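Local atomic coordinates of monoglyceride lipase (Saccharomyces cerevisiae, PDB entry 4ZWN), a protein that hydrolyses monoacylglycerols to free fatty acids and glycerol, preferring monounsaturated ones, and also takes part in the breakdown of fatty acid ethyl esters. Residues Asp82-Leu86 against Asn87-Ser91; Thr111-Tyr114 against His115-Asp119; Arg234-His237 against Asp238-Arg242; Asn257-Lys260 against Asp261-Val264; Thr315-Asn318 against Asp319-Trp323. The protein carries 2 engineered substitutions. One frame throughout, in Å; residues are numbered along the deposited sequence.

Contact 1 of 5, residues Asp82-Leu86 against Asn87-Ser91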
# COMPACT_ATOMS: atom_id res chain seq x y z
N ASP A 82 -5.88 0.38 13.46
CA ASP A 82 -6.65 0.65 14.67
C ASP A 82 -8.15 0.51 14.40
O ASP A 82 -8.87 -0.14 15.15
CB ASP A 82 -6.34 2.04 15.21
CG ASP A 82 -6.84 2.25 16.63
OD1 ASP A 82 -6.77 1.29 17.43
OD2 ASP A 82 -7.30 3.37 16.95
N HIS A 83 -8.62 1.13 13.32
CA HIS A 83 -10.03 1.06 12.95
C HIS A 83 -10.44 -0.35 12.52
O HIS A 83 -11.55 -0.79 12.82
CB HIS A 83 -10.36 2.06 11.83
CG HIS A 83 -10.48 3.47 12.30
ND1 HIS A 83 -9.40 4.22 12.72
CD2 HIS A 83 -11.56 4.29 12.40
CE1 HIS A 83 -9.81 5.43 13.07
NE2 HIS A 83 -11.12 5.49 12.88
N LEU A 84 -9.55 -1.04 11.82
CA LEU A 84 -9.82 -2.42 11.43
C LEU A 84 -9.95 -3.32 12.66
O LEU A 84 -10.79 -4.21 12.70
CB LEU A 84 -8.73 -2.95 10.50
CG LEU A 84 -8.75 -2.46 9.05
CD1 LEU A 84 -7.53 -2.95 8.30
CD2 LEU A 84 -10.03 -2.91 8.35
N SER A 85 -9.09 -3.08 13.65
CA SER A 85 -9.10 -3.86 14.88
C SER A 85 -10.42 -3.69 15.63
O SER A 85 -10.95 -4.65 16.19
CB SER A 85 -7.93 -3.44 15.78
OG SER A 85 -7.92 -4.19 16.99
N LEU A 86 -10.95 -2.47 15.61
CA LEU A 86 -12.22 -2.17 16.26
C LEU A 86 -13.41 -2.81 15.55
O LEU A 86 -14.47 -3.00 16.15
CB LEU A 86 -12.43 -0.65 16.34
CG LEU A 86 -11.54 0.12 17.31
CD1 LEU A 86 -11.71 1.61 17.12
CD2 LEU A 86 -11.85 -0.28 18.74
N ASN A 87 -13.25 -3.13 14.27
CA ASN A 87 -14.35 -3.64 13.47
C ASN A 87 -14.19 -5.09 13.06
O ASN A 87 -14.76 -5.54 12.06
CB ASN A 87 -14.54 -2.77 12.23
CG ASN A 87 -15.03 -1.38 12.56
OD1 ASN A 87 -16.24 -1.13 12.62
ND2 ASN A 87 -14.10 -0.47 12.80
N GLY A 88 -13.40 -5.83 13.83
CA GLY A 88 -13.31 -7.27 13.68
C GLY A 88 -12.39 -7.77 12.59
O GLY A 88 -12.61 -8.84 12.02
N TYR A 89 -11.34 -7.00 12.29
CA TYR A 89 -10.37 -7.40 11.27
C TYR A 89 -8.93 -7.32 11.77
O TYR A 89 -8.49 -6.28 12.26
CB TYR A 89 -10.54 -6.56 10.01
CG TYR A 89 -11.83 -6.83 9.28
CD1 TYR A 89 -11.93 -7.91 8.40
CD2 TYR A 89 -12.94 -6.03 9.47
CE1 TYR A 89 -13.11 -8.17 7.74
CE2 TYR A 89 -14.12 -6.28 8.81
CZ TYR A 89 -14.21 -7.35 7.94
OH TYR A 89 -15.38 -7.61 7.28
N GLU A 90 -8.21 -8.42 11.62
CA GLU A 90 -6.79 -8.46 11.93
C GLU A 90 -5.99 -7.76 10.84
O GLU A 90 -6.40 -7.74 9.67
CB GLU A 90 -6.30 -9.90 12.09
CG GLU A 90 -6.91 -10.64 13.27
CD GLU A 90 -6.48 -12.09 13.34
OE1 GLU A 90 -6.00 -12.62 12.32
OE2 GLU A 90 -6.62 -12.69 14.42
N SER A 91 -4.85 -7.19 11.21
CA SER A 91 -3.96 -6.57 10.24
C SER A 91 -2.55 -7.13 10.35
O SER A 91 -2.09 -7.50 11.44
CB SER A 91 -3.91 -5.05 10.42
OG SER A 91 -5.16 -4.45 10.11
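Leu84 and Tyr89 meet where helix 78-86 ends and the chain turns back into strand 89-94. This is the return turn of a beta-alpha-beta unit in the alpha/beta-hydrolase fold, with strand 62-67 as its first strand. Helix and strand run roughly antiparallel, their short axes at 146°. The tight part surrounds Leu84. Its carbonyl O takes two backbone N-H groups from opposite faces of its plane: Tyr89 N at 2.9 Å and Asn87 N at 3.1 Å. Its side chain is buried. CD2 lies 4.0 Å from Tyr89 CB, and CD1 lies 3.3 Å from Ser91 OG. Phe317 of helix 310-326 also packs on Leu84. The Tyr89 ring leads away from the turn, and its OH bonds Asp325. Gly88 has a positive phi of 82°, which glycine accepts easily, and it carries the chain from helix to strand. The looser side holds His83 and Leu86, both partly exposed. Leu86 turns its branched end away from the turn. The His83 ring meets Phe313 edge-to-face, and its ND1 bonds Arg79 O. Asn87 is partly exposed too, but a bond grips it. Its CG sits beside its own backbone N (chi1 -68°), which brings the amide back to the carbonyl of His83. There Asn87 ND2 donates to His83 O at 2.6 Å, with the acceptor almost exactly in the amide plane.

Contact 2 of 5, residues Thr111-Tyr114 against His115-Asp119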
# COMPACT_ATOMS: atom_id res chain seq x y z
N THR A 111 16.46 -1.88 -3.12
CA THR A 111 15.67 -3.07 -3.43
C THR A 111 15.40 -3.12 -4.92
O THR A 111 15.76 -2.20 -5.66
CB THR A 111 14.34 -3.08 -2.66
OG1 THR A 111 13.68 -4.34 -2.86
CG2 THR A 111 13.43 -1.95 -3.13
N ASP A 112 14.78 -4.21 -5.37
CA ASP A 112 14.43 -4.34 -6.78
C ASP A 112 13.20 -5.21 -6.97
O ASP A 112 12.67 -5.77 -6.00
CB ASP A 112 15.61 -4.89 -7.58
CG ASP A 112 16.18 -6.17 -6.99
OD1 ASP A 112 15.42 -6.96 -6.40
OD2 ASP A 112 17.40 -6.38 -7.14
N GLU A 113 12.76 -5.33 -8.22
CA GLU A 113 11.56 -6.08 -8.58
C GLU A 113 11.54 -7.48 -7.97
O GLU A 113 10.53 -7.91 -7.41
CB GLU A 113 11.44 -6.17 -10.10
CG GLU A 113 10.25 -6.97 -10.59
CD GLU A 113 8.93 -6.23 -10.45
OE1 GLU A 113 8.95 -5.01 -10.16
OE2 GLU A 113 7.87 -6.86 -10.65
N TYR A 114 12.66 -8.19 -8.08
CA TYR A 114 12.75 -9.55 -7.54
C TYR A 114 12.48 -9.59 -6.04
O TYR A 114 11.61 -10.33 -5.59
CB TYR A 114 14.13 -10.16 -7.83
CG TYR A 114 14.36 -11.47 -7.11
CD1 TYR A 114 13.79 -12.65 -7.58
CD2 TYR A 114 15.13 -11.52 -5.95
CE1 TYR A 114 13.99 -13.85 -6.91
CE2 TYR A 114 15.33 -12.71 -5.28
CZ TYR A 114 14.76 -13.87 -5.77
OH TYR A 114 14.96 -15.06 -5.10
N HIS A 115 13.21 -8.78 -5.28
CA HIS A 115 13.08 -8.78 -3.83
C HIS A 115 11.71 -8.33 -3.37
O HIS A 115 11.18 -8.84 -2.38
CB HIS A 115 14.15 -7.89 -3.19
CG HIS A 115 15.51 -8.50 -3.16
ND1 HIS A 115 16.45 -8.29 -4.15
CD2 HIS A 115 16.10 -9.33 -2.26
CE1 HIS A 115 17.55 -8.95 -3.86
NE2 HIS A 115 17.36 -9.59 -2.72
N VAL A 116 11.14 -7.36 -4.08
CA VAL A 116 9.84 -6.81 -3.74
C VAL A 116 8.79 -7.92 -3.63
O VAL A 116 8.07 -8.01 -2.64
CB VAL A 116 9.38 -5.76 -4.77
CG1 VAL A 116 7.88 -5.50 -4.65
CG2 VAL A 116 10.17 -4.46 -4.60
N PHE A 117 8.74 -8.78 -4.64
CA PHE A 117 7.74 -9.84 -4.67
C PHE A 117 8.18 -11.08 -3.91
O PHE A 117 7.35 -11.76 -3.31
CB PHE A 117 7.39 -10.18 -6.12
CG PHE A 117 6.46 -9.19 -6.75
CD1 PHE A 117 5.09 -9.28 -6.56
CD2 PHE A 117 6.95 -8.15 -7.51
CE1 PHE A 117 4.23 -8.37 -7.12
CE2 PHE A 117 6.09 -7.23 -8.09
CZ PHE A 117 4.73 -7.34 -7.89
N ASN A 118 9.47 -11.37 -3.93
CA ASN A 118 9.99 -12.52 -3.18
C ASN A 118 9.78 -12.35 -1.68
O ASN A 118 9.40 -13.30 -0.99
CB ASN A 118 11.47 -12.74 -3.48
CG ASN A 118 11.98 -14.06 -2.92
OD1 ASN A 118 11.37 -15.11 -3.12
ND2 ASN A 118 13.09 -14.00 -2.19
N ASP A 119 10.02 -11.14 -1.18
CA ASP A 119 9.76 -10.83 0.22
C ASP A 119 8.26 -10.92 0.49
O ASP A 119 7.85 -11.41 1.54
CB ASP A 119 10.27 -9.44 0.59
CG ASP A 119 11.78 -9.33 0.49
OD1 ASP A 119 12.47 -10.37 0.55
OD2 ASP A 119 12.28 -8.19 0.37
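Asp112 OD1 accepts two hydrogen bonds from His115, one from the backbone and one from the ring. His115 N reaches it nearly along the C-O axis at 3.1 Å, with an N-H...O angle of 172°. His115 ND1 reaches it on the syn side at 2.8 Å, and OD1 lies close to the imidazole plane. CG of Asp112 sits between its own backbone N and carbonyl carbon (chi1 52°), which swings the carboxylate over the start of the helix. Asp112 is the N-cap of helix 113-134, part of the alpha/beta-hydrolase fold and at the surface here. With an alanine here, His115 N would probably lose its cap and the imidazole the bond that fixes its rotation. The carbonyls of the first turn are used in order. Asp112 O accepts from Val116 N at 2.9 Å, Glu113 O accepts weakly from Phe117 N, and Tyr114 O accepts from Asn118 N at 2.9 Å. The Glu113 carboxylate bends toward the Phe117 ring, but its charge is met by Arg242 of helix 233-248. Tyr114 turns its ring edge to the face of His115, a T-shaped pair with centroids 5.3 Å apart and planes at 83°. Asn118 runs alongside Tyr114. Its amide stacks roughly parallel to the phenol ring, and its CB makes a CH-pi contact over the ring face, 4.3 Å from the centroid.

Contact 3 of 5, residues Arg234-His237 against Asp238-Arg242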
# COMPACT_ATOMS: atom_id res chain seq x y z
N ARG A 234 17.34 1.99 -9.13
CA ARG A 234 16.84 0.65 -9.42
C ARG A 234 15.46 0.45 -8.79
O ARG A 234 14.54 -0.02 -9.45
CB ARG A 234 17.83 -0.42 -8.92
CG ARG A 234 17.41 -1.88 -9.15
CD ARG A 234 16.69 -2.11 -10.47
NE ARG A 234 17.51 -1.83 -11.65
CZ ARG A 234 17.01 -1.68 -12.88
NH1 ARG A 234 15.70 -1.78 -13.08
NH2 ARG A 234 17.81 -1.42 -13.90
N GLN A 235 15.34 0.84 -7.53
CA GLN A 235 14.06 0.76 -6.83
C GLN A 235 12.99 1.58 -7.53
O GLN A 235 11.90 1.09 -7.82
CB GLN A 235 14.21 1.23 -5.38
CG GLN A 235 12.89 1.29 -4.62
CD GLN A 235 13.00 2.07 -3.32
OE1 GLN A 235 13.72 3.06 -3.23
NE2 GLN A 235 12.27 1.62 -2.30
N ILE A 236 13.32 2.84 -7.81
CA ILE A 236 12.38 3.77 -8.42
C ILE A 236 11.93 3.31 -9.81
O ILE A 236 10.73 3.31 -10.11
CB ILE A 236 12.99 5.18 -8.52
CG1 ILE A 236 13.30 5.71 -7.12
CG2 ILE A 236 12.05 6.13 -9.25
CD1 ILE A 236 14.11 6.98 -7.10
N HIS A 237 12.88 2.90 -10.64
CA HIS A 237 12.57 2.38 -11.97
C HIS A 237 11.59 1.22 -11.90
O HIS A 237 10.66 1.13 -12.70
CB HIS A 237 13.85 1.93 -12.68
CG HIS A 237 13.61 1.23 -13.98
ND1 HIS A 237 13.30 -0.11 -14.06
CD2 HIS A 237 13.64 1.68 -15.26
CE1 HIS A 237 13.15 -0.46 -15.33
NE2 HIS A 237 13.35 0.61 -16.07
N ASP A 238 11.82 0.33 -10.95
CA ASP A 238 11.07 -0.91 -10.88
C ASP A 238 9.61 -0.70 -10.49
O ASP A 238 8.74 -1.38 -11.03
CB ASP A 238 11.76 -1.87 -9.91
CG ASP A 238 12.97 -2.53 -10.53
OD1 ASP A 238 13.35 -2.12 -11.65
OD2 ASP A 238 13.54 -3.46 -9.92
N PHE A 239 9.32 0.23 -9.58
CA PHE A 239 7.92 0.44 -9.26
C PHE A 239 7.28 1.44 -10.23
O PHE A 239 6.06 1.49 -10.36
CB PHE A 239 7.71 0.87 -7.79
CG PHE A 239 8.39 2.16 -7.38
CD1 PHE A 239 8.03 3.37 -7.93
CD2 PHE A 239 9.33 2.15 -6.36
CE1 PHE A 239 8.63 4.55 -7.52
CE2 PHE A 239 9.93 3.32 -5.94
CZ PHE A 239 9.58 4.52 -6.52
N MET A 240 8.10 2.22 -10.93
CA MET A 240 7.57 3.09 -11.98
C MET A 240 7.13 2.24 -13.15
O MET A 240 6.04 2.43 -13.70
CB MET A 240 8.61 4.12 -12.42
CG MET A 240 8.82 5.27 -11.44
SD MET A 240 7.43 6.41 -11.39
CE MET A 240 7.45 7.02 -13.08
N GLN A 241 7.98 1.28 -13.53
CA GLN A 241 7.68 0.38 -14.63
C GLN A 241 6.54 -0.55 -14.27
O GLN A 241 5.70 -0.89 -15.11
CB GLN A 241 8.93 -0.44 -15.00
CG GLN A 241 8.70 -1.43 -16.13
CD GLN A 241 9.97 -2.16 -16.52
OE1 GLN A 241 10.56 -2.89 -15.71
NE2 GLN A 241 10.41 -1.95 -17.75
N ARG A 242 6.52 -0.96 -13.01
CA ARG A 242 5.47 -1.82 -12.45
C ARG A 242 4.09 -1.28 -12.79
O ARG A 242 3.24 -2.01 -13.32
CB ARG A 242 5.64 -1.92 -10.93
CG ARG A 242 5.03 -3.15 -10.32
CD ARG A 242 6.02 -3.82 -9.39
NE ARG A 242 6.38 -2.98 -8.26
CZ ARG A 242 7.61 -2.88 -7.76
NH1 ARG A 242 8.61 -3.58 -8.29
NH2 ARG A 242 7.85 -2.09 -6.72
O HOH W 1 11.10 -1.49 -6.70
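The Phe239 ring lies against the turn of helix before it. Ile236 CA sits over one face, 3.7 Å from the ring centroid, in a CH-pi contact. A chi1 of 60° places the ring there, tucking CG between its own backbone N and carbonyl carbon. Ile236 CG1 lies 4.0 Å from Phe239 CZ. The Arg242 guanidinium has Asp238 O and Phe239 CA over one face. The Arg234 and His237 groups are met at their edges. Asp238 OD1 lies in the guanidinium plane of Arg234 and close to the imidazole plane of His237. It takes Arg234 NH1 at 2.8 Å on its syn side, as a salt bridge, and His237 ND1 at 3.1 Å. Arg234 bends at chi2 and chi3 to bring NH1 back. Asp238 OD2 bonds Glu113 N of helix 113-134. A water joins Gln235 O, 2.9 Å away, weakly to Arg242 NH2. Both segments lie on helix 233-248 of the alpha/beta hydrolase, with the Phe239 side chain about 8 Å from that of the inferred nucleophile Ser144. Each oxygen of the buried Asp238 carboxylate thus has a donor. Its negative charge is probably partly offset by the Arg234 guanidinium.

Contact 4 of 5, residues Asn257-Lys260 against Asp261-Val264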
# COMPACT_ATOMS: atom_id res chain seq x y z
N ASN A 257 -4.08 -12.58 -17.03
CA ASN A 257 -3.37 -13.04 -15.84
C ASN A 257 -4.04 -12.72 -14.50
O ASN A 257 -3.70 -13.29 -13.47
CB ASN A 257 -1.95 -12.48 -15.83
CG ASN A 257 -1.14 -12.94 -17.03
OD1 ASN A 257 -0.54 -14.02 -17.00
ND2 ASN A 257 -1.13 -12.14 -18.09
N PHE A 258 -5.00 -11.79 -14.52
CA PHE A 258 -5.70 -11.43 -13.29
C PHE A 258 -6.43 -12.64 -12.72
O PHE A 258 -7.14 -13.34 -13.45
CB PHE A 258 -6.69 -10.29 -13.54
CG PHE A 258 -7.24 -9.69 -12.28
CD1 PHE A 258 -6.59 -8.63 -11.66
CD2 PHE A 258 -8.41 -10.18 -11.72
CE1 PHE A 258 -7.09 -8.08 -10.50
CE2 PHE A 258 -8.91 -9.63 -10.56
CZ PHE A 258 -8.26 -8.58 -9.95
N ALA A 259 -6.23 -12.89 -11.43
CA ALA A 259 -6.86 -14.02 -10.75
C ALA A 259 -8.36 -14.04 -10.98
O ALA A 259 -9.06 -13.09 -10.62
CB ALA A 259 -6.55 -13.99 -9.26
N LYS A 260 -8.84 -15.12 -11.59
CA LYS A 260 -10.21 -15.20 -12.10
C LYS A 260 -11.27 -14.87 -11.06
O LYS A 260 -11.36 -15.52 -10.01
CB LYS A 260 -10.47 -16.60 -12.67
CG LYS A 260 -11.81 -16.75 -13.38
CD LYS A 260 -11.85 -18.02 -14.22
CE LYS A 260 -13.19 -18.19 -14.91
NZ LYS A 260 -14.30 -18.44 -13.95
N ASP A 261 -12.04 -13.83 -11.35
CA ASP A 261 -13.21 -13.45 -10.56
C ASP A 261 -12.90 -13.14 -9.09
O ASP A 261 -13.75 -13.35 -8.22
CB ASP A 261 -14.28 -14.55 -10.65
CG ASP A 261 -14.80 -14.75 -12.06
OD1 ASP A 261 -15.01 -13.74 -12.77
OD2 ASP A 261 -15.01 -15.92 -12.46
N LYS A 262 -11.70 -12.66 -8.82
CA LYS A 262 -11.38 -12.20 -7.47
C LYS A 262 -11.87 -10.77 -7.28
O LYS A 262 -11.66 -9.92 -8.15
CB LYS A 262 -9.88 -12.29 -7.20
CG LYS A 262 -9.36 -13.70 -7.02
CD LYS A 262 -9.91 -14.34 -5.76
CE LYS A 262 -9.33 -15.72 -5.56
NZ LYS A 262 -9.80 -16.34 -4.29
N PRO A 263 -12.54 -10.50 -6.16
CA PRO A 263 -13.08 -9.16 -5.89
C PRO A 263 -11.99 -8.09 -5.83
O PRO A 263 -10.98 -8.25 -5.14
CB PRO A 263 -13.78 -9.32 -4.53
CG PRO A 263 -13.25 -10.57 -3.95
CD PRO A 263 -12.89 -11.46 -5.10
N VAL A 264 -12.20 -7.00 -6.57
CA VAL A 264 -11.28 -5.87 -6.58
C VAL A 264 -12.01 -4.59 -6.22
O VAL A 264 -13.15 -4.38 -6.63
CB VAL A 264 -10.63 -5.65 -7.96
CG1 VAL A 264 -9.13 -5.47 -7.81
CG2 VAL A 264 -10.98 -6.77 -8.92
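The chain leaves helix 253-257 at Phe258 and makes a type II beta turn from Ala259 to Lys262, closed by Lys262 N donating to Ala259 O at 3.2 Å. Asp261 has the positive phi, 58°, of the third turn position. In the alpha/beta-hydrolase fold this loop leads into strand 264-269 of the central sheet. Phe258 and Val264 bracket the turn and approach from opposite directions. With CG anti to the backbone N (chi1 -169°), the ring of Phe258 reaches across the mouth of the loop. Its CZ touches Val264 CG2 at 3.4 Å. Lys262 O lies at the ring edge, near its plane, 3.7 Å from Phe258 CE2, and this carbonyl bonds Ser289 OG. Helix 145-156 covers Phe258 through Ala154 and Cys155. An alanine in place of Phe258 would probably open a gap between the turn and Val264 and remove much of the packing against helix 145-156. On the flank of the turn, Ala259 CB rests on Lys262 CG, 3.6 Å away. Lys262 bends at chi2 and sends its ammonium away from the turn, where NZ bonds Asn161 O and Ile163 O. The outer corner is different. Lys260 and Asp261 are both exposed and run side by side, pointing the same way. Lys260 is extended until chi4, where it bends toward its neighbour. The resulting salt bridge puts Lys260 NZ 3.0 Å from Asp261 OD2.

Contact 5 of 5, residues Thr315-Asn318 against Asp319-Trp323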
# COMPACT_ATOMS: atom_id res chain seq x y z
N THR A 315 -15.15 8.35 5.63
CA THR A 315 -15.85 7.99 4.40
C THR A 315 -15.12 6.87 3.66
O THR A 315 -15.73 5.90 3.19
CB THR A 315 -15.99 9.20 3.45
OG1 THR A 315 -16.62 10.28 4.15
CG2 THR A 315 -16.82 8.83 2.23
N VAL A 316 -13.80 7.00 3.58
CA VAL A 316 -12.97 6.04 2.86
C VAL A 316 -12.92 4.70 3.58
O VAL A 316 -13.09 3.65 2.96
CB VAL A 316 -11.55 6.60 2.66
CG1 VAL A 316 -10.61 5.51 2.21
CG2 VAL A 316 -11.57 7.73 1.64
N PHE A 317 -12.70 4.72 4.90
CA PHE A 317 -12.60 3.49 5.67
C PHE A 317 -13.92 2.74 5.75
O PHE A 317 -13.95 1.51 5.72
CB PHE A 317 -12.08 3.76 7.08
CG PHE A 317 -12.17 2.56 7.98
CD1 PHE A 317 -11.26 1.52 7.86
CD2 PHE A 317 -13.17 2.45 8.94
CE1 PHE A 317 -11.34 0.41 8.69
CE2 PHE A 317 -13.26 1.34 9.76
CZ PHE A 317 -12.34 0.32 9.63
N ASN A 318 -15.02 3.48 5.88
CA ASN A 318 -16.33 2.85 5.96
C ASN A 318 -16.66 2.07 4.70
O ASN A 318 -17.29 1.01 4.76
CB ASN A 318 -17.42 3.89 6.23
CG ASN A 318 -17.42 4.37 7.66
OD1 ASN A 318 -16.84 3.73 8.54
ND2 ASN A 318 -18.08 5.50 7.91
N ASP A 319 -16.24 2.59 3.55
CA ASP A 319 -16.47 1.88 2.30
C ASP A 319 -15.66 0.59 2.27
O ASP A 319 -16.14 -0.44 1.81
CB ASP A 319 -16.13 2.77 1.10
CG ASP A 319 -17.16 3.86 0.86
OD1 ASP A 319 -18.28 3.73 1.40
OD2 ASP A 319 -16.85 4.83 0.14
N MET A 320 -14.44 0.65 2.78
CA MET A 320 -13.58 -0.53 2.85
C MET A 320 -14.13 -1.54 3.84
O MET A 320 -14.16 -2.75 3.57
CB MET A 320 -12.15 -0.14 3.22
CG MET A 320 -11.24 -1.32 3.49
SD MET A 320 -9.53 -0.83 3.75
CE MET A 320 -8.81 -2.38 4.29
N LYS A 321 -14.57 -1.05 5.00
CA LYS A 321 -15.15 -1.89 6.04
C LYS A 321 -16.39 -2.62 5.52
O LYS A 321 -16.52 -3.83 5.69
CB LYS A 321 -15.49 -1.05 7.28
CG LYS A 321 -15.85 -1.84 8.52
CD LYS A 321 -17.35 -1.83 8.75
CE LYS A 321 -17.74 -2.57 10.02
NZ LYS A 321 -19.22 -2.64 10.15
N GLN A 322 -17.29 -1.88 4.88
CA GLN A 322 -18.51 -2.47 4.33
C GLN A 322 -18.18 -3.46 3.22
O GLN A 322 -18.84 -4.49 3.08
CB GLN A 322 -19.45 -1.39 3.80
CG GLN A 322 -20.09 -0.55 4.89
CD GLN A 322 -20.88 0.62 4.33
OE1 GLN A 322 -20.91 0.84 3.12
NE2 GLN A 322 -21.51 1.38 5.22
N TRP A 323 -17.15 -3.14 2.44
CA TRP A 323 -16.72 -4.01 1.36
C TRP A 323 -16.18 -5.33 1.90
O TRP A 323 -16.46 -6.39 1.35
CB TRP A 323 -15.65 -3.31 0.51
CG TRP A 323 -15.27 -4.05 -0.72
CD1 TRP A 323 -15.91 -4.02 -1.93
CD2 TRP A 323 -14.16 -4.94 -0.88
NE1 TRP A 323 -15.27 -4.84 -2.82
CE2 TRP A 323 -14.19 -5.41 -2.21
CE3 TRP A 323 -13.15 -5.38 -0.03
CZ2 TRP A 323 -13.25 -6.31 -2.70
CZ3 TRP A 323 -12.21 -6.27 -0.52
CH2 TRP A 323 -12.26 -6.72 -1.84
O HOH W 2 -18.45 5.65 3.36
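Thr315 O is linked to Asp319 in two ways. Asp319 N donates to it weakly at 3.4 Å, and a water donates to both Thr315 O and Asp319 OD1, each at 2.7 Å. The water therefore bridges two acceptors. The other oxygen, Asp319 OD2, bonds Tyr297 OH of strand 292-297. Next comes Val316, buried against Phe305 and Tyr297, whose carbonyl O accepts from Met320 N at 3.3 Å. These i to i+4 bonds belong to helix 310-326, which packs on the central sheet of the alpha/beta-hydrolase fold: Met320 reaches Met267, and Trp323 reaches Ile265. Phe317 follows. Its O accepts from Lys321 N at 2.7 Å. Its ring is carried back to Lys321 with CG anti to its own backbone N (chi1 171°), and Lys321 CB lies over one face toward the rim, 4.1 Å from Phe317 CE2. The Lys321 chain bends at chi2 and then runs out straight to a salt bridge between NZ and Asp325. Asn318, exposed, ends the first segment. Its O accepts from Gln322 N at 2.9 Å, and Gln322 CG lies 3.2 Å from the same Asn318 O.

In the fold
Contacts 1 and 5 share one side of the chain. They touch through Phe317, which packs on His83 and Leu84, so helix 310-326 covers contact 1. Contacts 2 and 3 form a second pair, joined by the Glu113-Arg242 salt bridge. Their centres are 11 Å apart; those of contacts 1 and 3 are about 32 Å apart. Contact 4 meets contact 5 where Pro263 packs on Trp323. Contact 1 is buried and relies on backbone bonds, one side-chain amide bond and apolar packing. Contact 2 is a surface helix cap. Contacts 3, 4 and 5 are partly buried: a carboxylate oxygen with two donors, a turn with an exposed salt bridge at its corner and a buried phenylalanine, and a water bridge.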